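Local structure of transcriptional repressor (Vibrio fischeri, 3KV1) at residues G56-V61 with R83-I88. The protein probably represses transcription by binding DNA, with this putative sugar-binding domain, as in other SorC-family regulators, thought to sense a carbohydrate ligand. Residues are numbered along the deposited sequence; the frame is centred on the assembly and turned at random. Where two conformers were deposited one is given.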
loop_
_atom_site.group_PDB
_atom_site.type_symbol
_atom_site.label_atom_id
_atom_site.label_comp_id
_atom_site.label_asym_id
_atom_site.label_seq_id
_atom_site.Cartn_x
_atom_site.Cartn_y
_atom_site.Cartn_z
ATOM N N GLY A 56 -20.112 4.937 3.249
ATOM C CA GLY A 56 -19.784 4.411 4.564
ATOM C C GLY A 56 -19.628 2.893 4.650
ATOM O O GLY A 56 -19.232 2.360 5.692
HETATM N N MSE A 57 -19.973 2.178 3.577
HETATM C CA MSE A 57 -19.777 0.730 3.533
HETATM C C MSE A 57 -18.412 0.445 2.930
HETATM O O MSE A 57 -17.766 1.333 2.345
HETATM C CB MSE A 57 -20.869 0.044 2.711
HETATM C CG MSE A 57 -22.250 0.286 3.303
HETATM SE SE MSE A 57 -23.584 -0.823 2.409
HETATM C CE MSE A 57 -25.092 -0.415 3.561
ATOM N N ALA A 58 -17.994 -0.788 3.091
ATOM C CA ALA A 58 -16.669 -1.224 2.678
ATOM C C ALA A 58 -16.743 -2.506 1.874
ATOM O O ALA A 58 -17.665 -3.321 2.052
ATOM C CB ALA A 58 -15.817 -1.450 3.902
ATOM N N VAL A 59 -15.735 -2.696 1.028
ATOM C CA VAL A 59 -15.586 -3.922 0.219
ATOM C C VAL A 59 -14.203 -4.529 0.500
ATOM O O VAL A 59 -13.175 -3.803 0.415
ATOM C CB VAL A 59 -15.693 -3.613 -1.325
ATOM C CG1 VAL A 59 -15.673 -4.919 -2.116
ATOM C CG2 VAL A 59 -16.963 -2.765 -1.643
ATOM N N ALA A 60 -14.156 -5.814 0.892
ATOM C CA ALA A 60 -12.898 -6.548 1.025
ATOM C C ALA A 60 -12.560 -7.039 -0.367
ATOM O O ALA A 60 -13.346 -7.804 -0.907
ATOM C CB ALA A 60 -13.073 -7.750 1.940
ATOM N N VAL A 61 -11.375 -6.697 -0.884
ATOM C CA VAL A 61 -11.085 -6.887 -2.305
ATOM C C VAL A 61 -9.935 -7.893 -2.488
ATOM O O VAL A 61 -8.884 -7.758 -1.863
ATOM C CB VAL A 61 -10.703 -5.529 -2.926
ATOM C CG1 VAL A 61 -10.235 -5.692 -4.390
ATOM C CG2 VAL A 61 -11.899 -4.513 -2.844
ATOM N N ARG A 83 -15.429 2.463 1.112
ATOM C CA ARG A 83 -14.033 2.109 1.328
ATOM C C ARG A 83 -13.761 0.808 0.592
ATOM O O ARG A 83 -14.630 -0.092 0.504
ATOM C CB ARG A 83 -13.695 1.920 2.816
ATOM C CG ARG A 83 -13.278 3.184 3.573
ATOM C CD ARG A 83 -12.658 2.827 4.931
ATOM N NE ARG A 83 -13.624 2.165 5.802
ATOM C CZ ARG A 83 -13.339 1.212 6.685
ATOM N NH1 ARG A 83 -12.092 0.778 6.852
ATOM N NH2 ARG A 83 -14.316 0.692 7.417
ATOM N N PHE A 84 -12.551 0.720 0.053
ATOM C CA PHE A 84 -12.089 -0.498 -0.607
ATOM C C PHE A 84 -10.830 -0.977 0.118
ATOM O O PHE A 84 -9.814 -0.267 0.129
ATOM C CB PHE A 84 -11.813 -0.207 -2.087
ATOM C CG PHE A 84 -13.057 0.167 -2.845
ATOM C CD1 PHE A 84 -13.425 1.503 -2.968
ATOM C CD2 PHE A 84 -13.914 -0.820 -3.312
ATOM C CE1 PHE A 84 -14.605 1.839 -3.652
ATOM C CE2 PHE A 84 -15.080 -0.491 -3.961
ATOM C CZ PHE A 84 -15.428 0.860 -4.120
ATOM N N VAL A 85 -10.923 -2.151 0.753
ATOM C CA VAL A 85 -9.894 -2.638 1.668
ATOM C C VAL A 85 -9.235 -3.881 1.096
ATOM O O VAL A 85 -9.933 -4.850 0.742
ATOM C CB VAL A 85 -10.497 -3.019 3.037
ATOM C CG1 VAL A 85 -9.372 -3.336 4.017
ATOM C CG2 VAL A 85 -11.387 -1.876 3.575
ATOM N N SER A 86 -7.903 -3.878 0.990
ATOM C CA SER A 86 -7.208 -5.078 0.478
ATOM C C SER A 86 -7.389 -6.257 1.397
ATOM O O SER A 86 -7.187 -6.137 2.618
ATOM C CB SER A 86 -5.710 -4.790 0.362
ATOM O OG SER A 86 -5.484 -3.812 -0.624
ATOM N N ALA A 87 -7.744 -7.414 0.828
ATOM C CA ALA A 87 -7.943 -8.626 1.615
ATOM C C ALA A 87 -6.755 -9.552 1.514
ATOM O O ALA A 87 -6.780 -10.651 2.058
ATOM C CB ALA A 87 -9.202 -9.393 1.135
ATOM N N ILE A 88 -5.735 -9.121 0.790
ATOM C CA ILE A 88 -4.542 -9.934 0.575
ATOM C C ILE A 88 -3.412 -8.933 0.365
ATOM O O ILE A 88 -3.664 -7.804 -0.060
ATOM C CB ILE A 88 -4.713 -10.933 -0.598
ATOM C CG1 ILE A 88 -3.422 -11.720 -0.805
ATOM C CG2 ILE A 88 -5.083 -10.182 -1.912
ATOM C CD1 ILE A 88 -3.564 -12.939 -1.783
#
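Val59 and Phe84 sit side by side in a parallel beta pair, strands 58-61 and 83-86, which helix 65-72 connects as a beta-alpha-beta unit of the domain's Rossmann-like core. The N-to-C directions of the strands differ by 26°, and the register runs from Ala58 with Arg83 to Val61 with Ser86. Val59 bonds not to its register partner Phe84 but to the residues on either side of it: Val59 N donates to Arg83 O at 2.9 Å, and Val59 O accepts from Val85 N at 2.8 Å, the latter nearly straight (176° at the hydrogen). Val85 O then takes the N-H of Val61, with a CA-H...O contact from Ala60 CA to the same oxygen at 3.4 Å.

Phe84 can be followed outward. Its CB leaves the sheet on the face shared with Val59 and Val61, and CG stands anti to the carbonyl carbon (chi1 -65°), which swings the CD2/CE2 flank toward Val59. There CD2 meets Val59 CB at 3.9 Å, while CE2 reaches Val59 CG2 at 3.8 Å, an oblique approach. CZ, the tip, lies past this contact, 4.7 Å from Val59 CG2. Val61 CG2 comes to the ring edge, near its plane. Leu53, Cys104 and Leu107 also touch the Phe84 side chain.

Across the sheet, in one of two conformers of Arg83, Ala58 CB lies over one face of the guanidinium and NH1 forms a salt bridge with Glu116; Ala60 and Val85 on that face pack against helix 137-147. Beyond the strand end, Ala87 N donates to Val61 O at 2.9 Å, the donor tilted off the carbonyl plane, and Ala87 CB comes within 3.4 Å of that oxygen.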